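Local structure of Cas13d (uncultured Ruminococcus sp, 6IV9) at residues A[72-77]-A[102-107]; A[665-670]-A[681-686]; A[216-221]-A[309-314]. The protein binds a CRISPR RNA and probably both matures it and cleaves target RNA, as the effector ribonuclease of a CRISPR system. The protein carries 2 engineered substitutions. All coordinates share one frame; numbering follows the deposited sequence.

Three contacts of one RNA-guided enzyme illustrate how local chemistry follows position in a fold. Contact 1 is the buried one: it joins strands of two different sheets through aliphatic side chains and one amide-to-hydroxyl bond. Contacts 2 and 3 are partly buried and belong to the helical body, yet share no element. In contact 2, neighbouring helices meet through a lysine whose chain packs on a ring while its ammonium end forms a salt bridge; in contact 3, the starts of two sequence-distant helices are tied by polar groups. Contacts 1 and 2 carry residues that touch the RNA, whereas contact 3 lies about 22 Å from it at the nearest atom, across the chain's centre from contact 2.

Contact 1 (A[72-77]-A[102-107]); sequences ITSFGK and NSNIEL. With nucleotides of chain B.
Asn104 reaches across to Ser74, and its side chain can be traced atom by atom. CB lies 3.6 Å from Ser74 OG; CG, anti to its own carbonyl carbon (chi1 -63°), brings the amide's NH2 end to the hydroxyl; and ND2 donates to Ser74 OG at 2.9 Å. The hydroxyl sits close to the amide plane, and the N-H points fairly straight at it (158°). Ser74 OG also bonds Glu84 OE2, a carboxylate oxygen that receives the backbone N of Asn104 as well, which ties both residues to the strand 81-88.

Further along, the chemistry becomes aliphatic. Ile72 splits its branches between two partners: CG2 meets Ile105 CD1 at 3.8 Å, while CD1 meets Leu107 CD1 at 3.8 Å. Phe75 directs its ring elsewhere, with the base of nucleotide C30 of chain B over one face; Phe75 CE1 and C30 C2 are 3.2 Å apart.

The strand axes, 9.2 Å apart and nearly antiparallel at 159°, are joined by side chains. This is typical of packing between separate sheets, here a four-stranded and a three-stranded antiparallel sheet near the N-terminus, with Phe75, last in strand 69-75 of the first, contacting the RNA.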
loop_
_atom_site.group_PDB
_atom_site.type_symbol
_atom_site.label_atom_id
_atom_site.label_comp_id
_atom_site.label_asym_id
_atom_site.label_seq_id
_atom_site.Cartn_x
_atom_site.Cartn_y
_atom_site.Cartn_z
ATOM N N ILE A 72 -18.590 -13.730 23.907
ATOM C CA ILE A 72 -19.245 -12.881 22.888
ATOM C C ILE A 72 -18.815 -11.436 23.117
ATOM O O ILE A 72 -18.915 -10.970 24.224
ATOM C CB ILE A 72 -20.763 -13.052 23.008
ATOM C CG1 ILE A 72 -21.156 -14.499 22.721
ATOM C CG2 ILE A 72 -21.488 -12.067 22.125
ATOM C CD1 ILE A 72 -22.621 -14.743 22.661
ATOM N N THR A 73 -18.346 -10.773 22.071
ATOM C CA THR A 73 -17.937 -9.365 22.214
ATOM C C THR A 73 -18.791 -8.496 21.294
ATOM O O THR A 73 -19.330 -8.993 20.336
ATOM C CB THR A 73 -16.458 -9.141 21.883
ATOM O OG1 THR A 73 -16.268 -9.385 20.497
ATOM C CG2 THR A 73 -15.511 -9.979 22.707
ATOM N N SER A 74 -18.912 -7.234 21.652
ATOM C CA SER A 74 -19.647 -6.238 20.844
ATOM C C SER A 74 -18.672 -5.132 20.449
ATOM O O SER A 74 -17.574 -5.091 20.951
ATOM C CB SER A 74 -20.862 -5.697 21.541
ATOM O OG SER A 74 -20.514 -4.869 22.620
ATOM N N PHE A 75 -19.083 -4.287 19.528
ATOM C CA PHE A 75 -18.156 -3.233 19.087
ATOM C C PHE A 75 -18.140 -2.064 20.058
ATOM O O PHE A 75 -19.158 -1.502 20.374
ATOM C CB PHE A 75 -18.565 -2.696 17.720
ATOM C CG PHE A 75 -18.477 -3.703 16.613
ATOM C CD1 PHE A 75 -17.287 -3.933 15.959
ATOM C CD2 PHE A 75 -19.594 -4.401 16.212
ATOM C CE1 PHE A 75 -17.215 -4.850 14.930
ATOM C CE2 PHE A 75 -19.522 -5.316 15.179
ATOM C CZ PHE A 75 -18.329 -5.540 14.548
ATOM N N GLY A 76 -16.938 -1.724 20.474
ATOM C CA GLY A 76 -16.658 -0.494 21.217
ATOM C C GLY A 76 -16.224 0.573 20.222
ATOM O O GLY A 76 -16.529 0.444 19.047
ATOM N N LYS A 77 -15.542 1.607 20.687
ATOM C CA LYS A 77 -15.048 2.656 19.775
ATOM C C LYS A 77 -13.959 2.052 18.889
ATOM O O LYS A 77 -13.142 1.319 19.395
ATOM C CB LYS A 77 -14.491 3.843 20.560
ATOM C CG LYS A 77 -14.392 5.138 19.772
ATOM C CD LYS A 77 -13.489 6.191 20.369
ATOM C CE LYS A 77 -13.230 7.349 19.426
ATOM N NZ LYS A 77 -12.754 6.906 18.098
ATOM N N ASN A 102 -22.287 -0.132 29.501
ATOM C CA ASN A 102 -21.444 -0.566 28.355
ATOM C C ASN A 102 -22.135 -1.540 27.389
ATOM O O ASN A 102 -21.741 -1.565 26.243
ATOM C CB ASN A 102 -20.087 -1.099 28.806
ATOM C CG ASN A 102 -19.350 -0.108 29.676
ATOM O OD1 ASN A 102 -18.547 -0.497 30.515
ATOM N ND2 ASN A 102 -19.620 1.171 29.480
ATOM N N SER A 103 -23.111 -2.312 27.848
ATOM C CA SER A 103 -23.697 -3.384 27.003
ATOM C C SER A 103 -24.358 -2.853 25.730
ATOM O O SER A 103 -25.106 -1.909 25.810
ATOM C CB SER A 103 -24.614 -4.259 27.789
ATOM O OG SER A 103 -24.995 -5.372 27.022
ATOM N N ASN A 104 -24.088 -3.519 24.608
ATOM C CA ASN A 104 -24.631 -3.134 23.285
ATOM C C ASN A 104 -25.601 -4.182 22.743
ATOM O O ASN A 104 -26.318 -3.877 21.816
ATOM C CB ASN A 104 -23.497 -2.944 22.288
ATOM C CG ASN A 104 -22.602 -1.820 22.733
ATOM O OD1 ASN A 104 -23.093 -0.761 23.068
ATOM N ND2 ASN A 104 -21.311 -2.058 22.783
ATOM N N ILE A 105 -25.577 -5.380 23.298
ATOM C CA ILE A 105 -26.452 -6.450 22.773
ATOM C C ILE A 105 -27.059 -7.224 23.932
ATOM O O ILE A 105 -26.450 -7.285 24.976
ATOM C CB ILE A 105 -25.661 -7.367 21.837
ATOM C CG1 ILE A 105 -24.431 -7.941 22.531
ATOM C CG2 ILE A 105 -25.304 -6.638 20.559
ATOM C CD1 ILE A 105 -23.670 -8.924 21.701
ATOM N N GLU A 106 -28.237 -7.784 23.692
ATOM C CA GLU A 106 -28.967 -8.596 24.689
ATOM C C GLU A 106 -28.954 -10.029 24.177
ATOM O O GLU A 106 -29.340 -10.239 23.056
ATOM C CB GLU A 106 -30.393 -8.077 24.824
ATOM C CG GLU A 106 -31.271 -8.945 25.682
ATOM C CD GLU A 106 -31.972 -8.213 26.806
ATOM O OE1 GLU A 106 -32.324 -7.043 26.620
ATOM O OE2 GLU A 106 -32.171 -8.822 27.861
ATOM N N LEU A 107 -28.458 -10.953 24.980
ATOM C CA LEU A 107 -28.418 -12.354 24.542
ATOM C C LEU A 107 -29.753 -13.019 24.852
ATOM O O LEU A 107 -30.234 -12.900 25.957
ATOM C CB LEU A 107 -27.269 -13.073 25.243
ATOM C CG LEU A 107 -26.795 -14.364 24.590
ATOM C CD1 LEU A 107 -26.375 -14.118 23.165
ATOM C CD2 LEU A 107 -25.656 -14.985 25.372
ATOM P P C B 30 -16.172 -5.674 6.761
ATOM O OP1 C B 30 -16.941 -5.459 5.563
ATOM O OP2 C B 30 -14.842 -5.069 6.949
ATOM O "O5'" C B 30 -16.955 -5.148 8.038
ATOM C "C5'" C B 30 -18.364 -5.370 8.176
ATOM C "C4'" C B 30 -18.917 -4.451 9.234
ATOM O "O4'" C B 30 -18.339 -4.745 10.531
ATOM C "C3'" C B 30 -18.695 -2.961 9.096
ATOM O "O3'" C B 30 -19.526 -2.414 8.089
ATOM C "C2'" C B 30 -19.089 -2.492 10.501
ATOM O "O2'" C B 30 -20.498 -2.397 10.675
ATOM C "C1'" C B 30 -18.494 -3.612 11.353
ATOM N N1 C B 30 -17.194 -3.273 11.944
ATOM C C2 C B 30 -17.229 -2.358 12.983
ATOM O O2 C B 30 -18.331 -1.911 13.339
ATOM N N3 C B 30 -16.072 -1.983 13.572
ATOM C C4 C B 30 -14.922 -2.553 13.208
ATOM N N4 C B 30 -13.837 -2.234 13.893
ATOM C C5 C B 30 -14.862 -3.533 12.171
ATOM C C6 C B 30 -16.029 -3.913 11.624
ATOM P P A B 29 -11.220 -9.238 6.547
ATOM O OP1 A B 29 -10.361 -8.177 6.938
ATOM O OP2 A B 29 -11.062 -10.619 7.063
ATOM O "O5'" A B 29 -12.681 -8.694 6.880
ATOM C "C5'" A B 29 -13.832 -9.441 6.475
ATOM C "C4'" A B 29 -14.892 -9.289 7.536
ATOM O "O4'" A B 29 -14.360 -9.833 8.771
ATOM C "C3'" A B 29 -15.238 -7.854 7.900
ATOM O "O3'" A B 29 -16.084 -7.248 6.915
ATOM C "C2'" A B 29 -15.871 -8.066 9.273
ATOM O "O2'" A B 29 -17.198 -8.575 9.160
ATOM C "C1'" A B 29 -14.931 -9.137 9.859
ATOM N N9 A B 29 -13.857 -8.553 10.602
ATOM C C8 A B 29 -12.581 -8.248 10.190
ATOM N N7 A B 29 -11.905 -7.560 11.068
ATOM C C5 A B 29 -12.796 -7.376 12.112
ATOM C C6 A B 29 -12.701 -6.678 13.321
ATOM N N6 A B 29 -11.599 -6.053 13.730
ATOM N N1 A B 29 -13.786 -6.674 14.134
ATOM C C2 A B 29 -14.881 -7.320 13.734
ATOM N N3 A B 29 -15.097 -7.987 12.609
ATOM C C4 A B 29 -14.013 -7.944 11.817
#

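Contact 2 (A[665-670]-A[681-686]); sequences QIERYY and SSLEAK. With nucleotides of chain B.
Ser681 opens its segment beside Tyr670, yet their hydroxyls only pass each other, with Ser681 OG 4.0 Å from Tyr670 OH. Each is engaged elsewhere: the serine with Asp678 O, the tyrosine with Glu689 OE1 and Asp678 N.

Ser682 then starts the helix as its N-cap, its OG accepting from Ala685 N at 3.0 Å. In the first turn, Leu683 swings its CD2 branch back to the other helix, where it lies 4.0 Å from Glu667 CG and 4.3 Å from Ile666 CG2.

Lys686 carries the largest share of the contact. Its CG stands over the centre of the Tyr670 ring, 3.8 Å from the centroid and 6° off the normal, a CH-pi contact. The lysine's CD and CE continue across the same ring toward Tyr670 CD2. The chain stays extended until its last torsion (chi4 119°), where NZ turns to the glutamate. Lys686 NZ meets Glu667 OE1 at 3.1 Å in a salt bridge, from above the carboxylate plane, 48° out of it. NZ also donates to Ser681 O at 3.2 Å and is bonded to Met679 O, so a carboxylate and two carbonyls satisfy the ammonium group of a buried residue.

The helix 663-673 thus rests on the start of 683-696. Elsewhere on it, Tyr669 OH shares a 2.7 Å hydrogen bond with O2' of U38 of chain B, while the Tyr669 ring packs on Leu690 of helix 683-696 and on Leu726 and Thr729 of the long helix 713-760.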
loop_
_atom_site.group_PDB
_atom_site.type_symbol
_atom_site.label_atom_id
_atom_site.label_comp_id
_atom_site.label_asym_id
_atom_site.label_seq_id
_atom_site.Cartn_x
_atom_site.Cartn_y
_atom_site.Cartn_z
ATOM N N GLN A 665 -14.413 12.921 -16.968
ATOM C CA GLN A 665 -12.965 13.234 -16.998
ATOM C C GLN A 665 -12.436 13.290 -18.439
ATOM O O GLN A 665 -11.646 14.152 -18.727
ATOM C CB GLN A 665 -12.185 12.313 -16.070
ATOM C CG GLN A 665 -10.780 12.815 -15.791
ATOM C CD GLN A 665 -10.663 14.296 -15.520
ATOM O OE1 GLN A 665 -11.362 14.844 -14.679
ATOM N NE2 GLN A 665 -9.757 14.953 -16.217
ATOM N N ILE A 666 -12.881 12.389 -19.302
ATOM C CA ILE A 666 -12.418 12.402 -20.717
ATOM C C ILE A 666 -12.815 13.745 -21.351
ATOM O O ILE A 666 -12.018 14.311 -22.057
ATOM C CB ILE A 666 -12.990 11.201 -21.486
ATOM C CG1 ILE A 666 -12.360 9.892 -21.022
ATOM C CG2 ILE A 666 -12.845 11.388 -22.983
ATOM C CD1 ILE A 666 -10.874 9.854 -21.146
ATOM N N GLU A 667 -14.013 14.229 -21.062
ATOM C CA GLU A 667 -14.464 15.527 -21.615
ATOM C C GLU A 667 -13.551 16.646 -21.099
ATOM O O GLU A 667 -13.234 17.527 -21.864
ATOM C CB GLU A 667 -15.929 15.768 -21.263
ATOM C CG GLU A 667 -16.870 14.760 -21.884
ATOM C CD GLU A 667 -17.702 15.284 -23.037
ATOM O OE1 GLU A 667 -17.292 16.261 -23.658
ATOM O OE2 GLU A 667 -18.734 14.705 -23.314
ATOM N N ARG A 668 -13.179 16.605 -19.825
ATOM C CA ARG A 668 -12.270 17.639 -19.271
ATOM C C ARG A 668 -10.899 17.560 -19.950
ATOM O O ARG A 668 -10.379 18.580 -20.319
ATOM C CB ARG A 668 -12.074 17.424 -17.774
ATOM C CG ARG A 668 -13.256 17.825 -16.915
ATOM C CD ARG A 668 -12.864 17.683 -15.466
ATOM N NE ARG A 668 -13.980 17.930 -14.592
ATOM C CZ ARG A 668 -14.742 16.977 -14.097
ATOM N NH1 ARG A 668 -16.012 17.221 -13.833
ATOM N NH2 ARG A 668 -14.238 15.778 -13.877
ATOM N N TYR A 669 -10.350 16.365 -20.095
ATOM C CA TYR A 669 -9.034 16.210 -20.752
ATOM C C TYR A 669 -9.115 16.674 -22.205
ATOM O O TYR A 669 -8.227 17.332 -22.678
ATOM C CB TYR A 669 -8.630 14.742 -20.768
ATOM C CG TYR A 669 -8.059 14.219 -19.481
ATOM C CD1 TYR A 669 -7.033 14.875 -18.831
ATOM C CD2 TYR A 669 -8.528 13.043 -18.930
ATOM C CE1 TYR A 669 -6.511 14.393 -17.648
ATOM C CE2 TYR A 669 -8.011 12.541 -17.755
ATOM C CZ TYR A 669 -6.993 13.216 -17.116
ATOM O OH TYR A 669 -6.482 12.721 -15.972
ATOM N N TYR A 670 -10.183 16.299 -22.879
ATOM C CA TYR A 670 -10.328 16.667 -24.303
ATOM C C TYR A 670 -10.358 18.190 -24.460
ATOM O O TYR A 670 -9.706 18.710 -25.319
ATOM C CB TYR A 670 -11.589 16.017 -24.864
ATOM C CG TYR A 670 -11.791 16.246 -26.334
ATOM C CD1 TYR A 670 -11.051 15.554 -27.262
ATOM C CD2 TYR A 670 -12.718 17.162 -26.792
ATOM C CE1 TYR A 670 -11.221 15.762 -28.613
ATOM C CE2 TYR A 670 -12.909 17.380 -28.141
ATOM C CZ TYR A 670 -12.151 16.680 -29.055
ATOM O OH TYR A 670 -12.318 16.887 -30.383
ATOM N N SER A 681 -18.350 15.764 -31.018
ATOM C CA SER A 681 -17.891 14.397 -31.360
ATOM C C SER A 681 -18.247 13.412 -30.239
ATOM O O SER A 681 -18.558 13.837 -29.153
ATOM C CB SER A 681 -16.423 14.347 -31.684
ATOM O OG SER A 681 -15.644 14.698 -30.572
ATOM N N SER A 682 -18.223 12.129 -30.551
ATOM C CA SER A 682 -18.563 11.072 -29.576
ATOM C C SER A 682 -17.441 10.899 -28.557
ATOM O O SER A 682 -16.329 11.282 -28.841
ATOM C CB SER A 682 -18.783 9.790 -30.284
ATOM O OG SER A 682 -17.582 9.320 -30.827
ATOM N N LEU A 683 -17.753 10.261 -27.437
ATOM C CA LEU A 683 -16.741 9.985 -26.390
ATOM C C LEU A 683 -15.666 9.075 -26.977
ATOM O O LEU A 683 -14.520 9.286 -26.679
ATOM C CB LEU A 683 -17.423 9.357 -25.177
ATOM C CG LEU A 683 -18.087 10.357 -24.241
ATOM C CD1 LEU A 683 -19.101 9.675 -23.352
ATOM C CD2 LEU A 683 -17.065 11.094 -23.408
ATOM N N GLU A 684 -16.052 8.105 -27.800
ATOM C CA GLU A 684 -15.043 7.214 -28.416
ATOM C C GLU A 684 -14.123 8.047 -29.313
ATOM O O GLU A 684 -12.955 7.751 -29.360
ATOM C CB GLU A 684 -15.693 6.039 -29.145
ATOM C CG GLU A 684 -14.703 4.988 -29.622
ATOM C CD GLU A 684 -13.989 4.111 -28.594
ATOM O OE1 GLU A 684 -14.132 4.337 -27.375
ATOM O OE2 GLU A 684 -13.283 3.195 -29.015
ATOM N N ALA A 685 -14.677 9.009 -30.048
ATOM C CA ALA A 685 -13.859 9.881 -30.912
ATOM C C ALA A 685 -12.909 10.709 -30.041
ATOM O O ALA A 685 -11.780 10.852 -30.408
ATOM C CB ALA A 685 -14.748 10.763 -31.740
ATOM N N LYS A 686 -13.399 11.235 -28.932
ATOM C CA LYS A 686 -12.562 12.043 -28.018
ATOM C C LYS A 686 -11.440 11.172 -27.445
ATOM O O LYS A 686 -10.321 11.616 -27.440
ATOM C CB LYS A 686 -13.439 12.645 -26.923
ATOM C CG LYS A 686 -14.476 13.637 -27.415
ATOM C CD LYS A 686 -15.218 14.305 -26.318
ATOM C CE LYS A 686 -15.972 15.508 -26.820
ATOM N NZ LYS A 686 -17.419 15.365 -26.624
ATOM P P U B 39 -5.997 12.998 -11.789
ATOM O OP1 U B 39 -4.983 13.825 -12.404
ATOM O OP2 U B 39 -5.680 12.415 -10.454
ATOM O "O5'" U B 39 -7.438 13.621 -11.664
ATOM C "C5'" U B 39 -7.949 14.484 -12.694
ATOM C "C4'" U B 39 -9.355 14.902 -12.332
ATOM O "O4'" U B 39 -10.180 13.725 -12.096
ATOM C "C3'" U B 39 -9.502 15.683 -11.042
ATOM O "O3'" U B 39 -9.053 17.005 -11.228
ATOM C "C2'" U B 39 -10.987 15.483 -10.737
ATOM O "O2'" U B 39 -11.940 16.164 -11.526
ATOM C "C1'" U B 39 -11.141 14.008 -11.084
ATOM N N1 U B 39 -10.886 13.109 -9.951
ATOM C C2 U B 39 -11.854 13.024 -8.967
ATOM O O2 U B 39 -12.875 13.690 -8.986
ATOM N N3 U B 39 -11.565 12.145 -7.951
ATOM C C4 U B 39 -10.436 11.356 -7.825
ATOM O O4 U B 39 -10.322 10.606 -6.860
ATOM C C5 U B 39 -9.486 11.503 -8.883
ATOM C C6 U B 39 -9.736 12.353 -9.885
ATOM P P U B 38 -4.913 7.429 -9.395
ATOM O OP1 U B 38 -4.135 6.258 -9.643
ATOM O OP2 U B 38 -4.455 8.495 -8.543
ATOM O "O5'" U B 38 -5.197 8.024 -10.842
ATOM C "C5'" U B 38 -5.795 9.260 -10.950
ATOM C "C4'" U B 38 -6.303 9.448 -12.364
ATOM O "O4'" U B 38 -7.208 8.364 -12.675
ATOM C "C3'" U B 38 -7.143 10.702 -12.487
ATOM O "O3'" U B 38 -6.257 11.777 -12.814
ATOM C "C2'" U B 38 -8.110 10.355 -13.619
ATOM O "O2'" U B 38 -7.509 10.474 -14.888
ATOM C "C1'" U B 38 -8.328 8.869 -13.385
ATOM N N1 U B 38 -9.548 8.571 -12.631
ATOM C C2 U B 38 -10.177 7.371 -12.919
ATOM O O2 U B 38 -9.752 6.591 -13.765
ATOM N N3 U B 38 -11.302 7.111 -12.165
ATOM C C4 U B 38 -11.837 7.909 -11.154
ATOM O O4 U B 38 -12.855 7.540 -10.546
ATOM C C5 U B 38 -11.086 9.110 -10.883
ATOM C C6 U B 38 -9.995 9.391 -11.618
#

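Contact 3 (A[216-221]-A[309-314]); sequences RNTYEV and NIDPEY
Two helix N-termini meet here, each with its own N-cap, and Glu313 from the first turn of helix 312-330 supplies a carboxylate to the start of helix 219-223. Tyr219 N donates to Glu313 OE2 at 2.9 Å with an angle of 161°, approaching on the syn side and only 17° out of the carboxylate plane. The other oxygen, Glu313 OE1, takes a hydrogen bond from a water that in turn accepts from Glu220 N. The third amide of the turn, Val221 N, goes to the N-cap hydroxyl Thr218 OG1 at 3.2 Å. Three successive N-H groups are thereby satisfied, and the helix end would be expected to stabilise the negative charge of Glu313, whose OE2 is also bonded to His279 NE2. The reach depends on the torsions of Glu313: CG is tucked in above the backbone, flanked by N and C (chi1 68°), and the chain is extended beyond it.

Tyr314 adds a second tie. Its hydroxyl donates to Asn217 O at 2.6 Å, somewhat tilted from the carbonyl plane, and Tyr278 OH of helix 267-291 bonds the same carbonyl. The second N-cap, Asp311, divides its oxygens: OD1 accepts from Glu313 N at 2.9 Å with its anti lone pair, while OD2 lies 3.6 Å from the methyl carbon CG2 of Thr218.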
loop_
_atom_site.group_PDB
_atom_site.type_symbol
_atom_site.label_atom_id
_atom_site.label_comp_id
_atom_site.label_asym_id
_atom_site.label_seq_id
_atom_site.Cartn_x
_atom_site.Cartn_y
_atom_site.Cartn_z
ATOM N N ARG A 216 24.031 -6.910 9.369
ATOM C CA ARG A 216 24.977 -7.361 10.411
ATOM C C ARG A 216 26.377 -6.832 10.098
ATOM O O ARG A 216 27.278 -7.057 10.888
ATOM C CB ARG A 216 24.918 -8.880 10.560
ATOM C CG ARG A 216 23.719 -9.348 11.370
ATOM C CD ARG A 216 23.440 -10.828 11.334
ATOM N NE ARG A 216 23.144 -11.274 9.988
ATOM C CZ ARG A 216 22.190 -10.778 9.214
ATOM N NH1 ARG A 216 21.372 -9.853 9.676
ATOM N NH2 ARG A 216 22.064 -11.205 7.976
ATOM N N ASN A 217 26.526 -6.149 8.969
ATOM C CA ASN A 217 27.816 -5.514 8.619
ATOM C C ASN A 217 27.689 -4.005 8.802
ATOM O O ASN A 217 26.752 -3.415 8.291
ATOM C CB ASN A 217 28.222 -5.752 7.170
ATOM C CG ASN A 217 28.581 -7.187 6.891
ATOM O OD1 ASN A 217 29.038 -7.887 7.776
ATOM N ND2 ASN A 217 28.349 -7.627 5.673
ATOM N N THR A 218 28.634 -3.411 9.514
ATOM C CA THR A 218 28.662 -1.942 9.664
ATOM C C THR A 218 29.165 -1.334 8.354
ATOM O O THR A 218 29.672 -2.054 7.519
ATOM C CB THR A 218 29.648 -1.488 10.743
ATOM O OG1 THR A 218 30.929 -1.900 10.291
ATOM C CG2 THR A 218 29.345 -2.057 12.109
ATOM N N TYR A 219 29.077 -0.018 8.232
ATOM C CA TYR A 219 29.542 0.666 7.004
ATOM C C TYR A 219 31.044 0.417 6.835
ATOM O O TYR A 219 31.497 0.232 5.739
ATOM C CB TYR A 219 29.169 2.143 7.053
ATOM C CG TYR A 219 29.523 2.943 5.830
ATOM C CD1 TYR A 219 28.889 2.733 4.624
ATOM C CD2 TYR A 219 30.503 3.912 5.877
ATOM C CE1 TYR A 219 29.211 3.463 3.501
ATOM C CE2 TYR A 219 30.842 4.649 4.762
ATOM C CZ TYR A 219 30.187 4.433 3.570
ATOM O OH TYR A 219 30.506 5.160 2.475
ATOM N N GLU A 220 31.770 0.388 7.941
ATOM C CA GLU A 220 33.234 0.182 7.878
ATOM C C GLU A 220 33.527 -1.183 7.274
ATOM O O GLU A 220 34.340 -1.254 6.379
ATOM C CB GLU A 220 33.794 0.251 9.291
ATOM C CG GLU A 220 35.192 -0.306 9.406
ATOM C CD GLU A 220 36.254 0.647 8.909
ATOM O OE1 GLU A 220 37.403 0.216 8.778
ATOM O OE2 GLU A 220 35.932 1.807 8.670
ATOM N N VAL A 221 32.839 -2.217 7.732
ATOM C CA VAL A 221 33.057 -3.572 7.157
ATOM C C VAL A 221 32.653 -3.578 5.683
ATOM O O VAL A 221 33.335 -4.199 4.895
ATOM C CB VAL A 221 32.293 -4.648 7.940
ATOM C CG1 VAL A 221 32.337 -5.979 7.226
ATOM C CG2 VAL A 221 32.819 -4.778 9.351
ATOM N N ASN A 309 18.907 -4.945 17.726
ATOM C CA ASN A 309 20.069 -5.822 18.012
ATOM C C ASN A 309 21.280 -5.529 17.127
ATOM O O ASN A 309 22.367 -5.902 17.509
ATOM C CB ASN A 309 19.699 -7.284 17.817
ATOM C CG ASN A 309 18.724 -7.767 18.858
ATOM O OD1 ASN A 309 18.534 -7.119 19.872
ATOM N ND2 ASN A 309 18.094 -8.894 18.592
ATOM N N ILE A 310 21.101 -4.863 15.988
ATOM C CA ILE A 310 22.242 -4.567 15.074
ATOM C C ILE A 310 23.040 -3.379 15.608
ATOM O O ILE A 310 22.633 -2.793 16.584
ATOM C CB ILE A 310 21.794 -4.349 13.616
ATOM C CG1 ILE A 310 20.722 -3.268 13.502
ATOM C CG2 ILE A 310 21.359 -5.657 12.992
ATOM C CD1 ILE A 310 20.407 -2.871 12.092
ATOM N N ASP A 311 24.110 -3.021 14.915
ATOM C CA ASP A 311 25.004 -1.952 15.410
ATOM C C ASP A 311 24.199 -0.675 15.599
ATOM O O ASP A 311 23.389 -0.369 14.763
ATOM C CB ASP A 311 26.144 -1.675 14.439
ATOM C CG ASP A 311 27.231 -0.820 15.049
ATOM O OD1 ASP A 311 27.062 0.390 15.116
ATOM O OD2 ASP A 311 28.219 -1.390 15.465
ATOM N N PRO A 312 24.498 0.139 16.626
ATOM C CA PRO A 312 23.764 1.362 16.910
ATOM C C PRO A 312 23.834 2.399 15.781
ATOM O O PRO A 312 23.024 3.261 15.740
ATOM C CB PRO A 312 24.452 1.949 18.145
ATOM C CG PRO A 312 25.215 0.806 18.740
ATOM C CD PRO A 312 25.560 -0.094 17.584
ATOM N N GLU A 313 24.803 2.270 14.885
ATOM C CA GLU A 313 24.942 3.235 13.767
ATOM C C GLU A 313 23.677 3.187 12.892
ATOM O O GLU A 313 23.292 4.193 12.371
ATOM C CB GLU A 313 26.252 3.028 13.011
ATOM C CG GLU A 313 26.344 1.738 12.226
ATOM C CD GLU A 313 27.573 1.654 11.343
ATOM O OE1 GLU A 313 28.633 2.016 11.815
ATOM O OE2 GLU A 313 27.457 1.243 10.213
ATOM N N TYR A 314 23.082 2.016 12.740
ATOM C CA TYR A 314 21.848 1.895 11.928
ATOM C C TYR A 314 20.729 2.701 12.573
ATOM O O TYR A 314 20.015 3.372 11.893
ATOM C CB TYR A 314 21.425 0.436 11.825
ATOM C CG TYR A 314 22.201 -0.373 10.831
ATOM C CD1 TYR A 314 23.416 -0.935 11.157
ATOM C CD2 TYR A 314 21.719 -0.575 9.560
ATOM C CE1 TYR A 314 24.127 -1.687 10.243
ATOM C CE2 TYR A 314 22.411 -1.328 8.637
ATOM C CZ TYR A 314 23.625 -1.884 8.976
ATOM O OH TYR A 314 24.278 -2.625 8.054
HETATM O O HOH W 1 30.900 1.749 10.380
#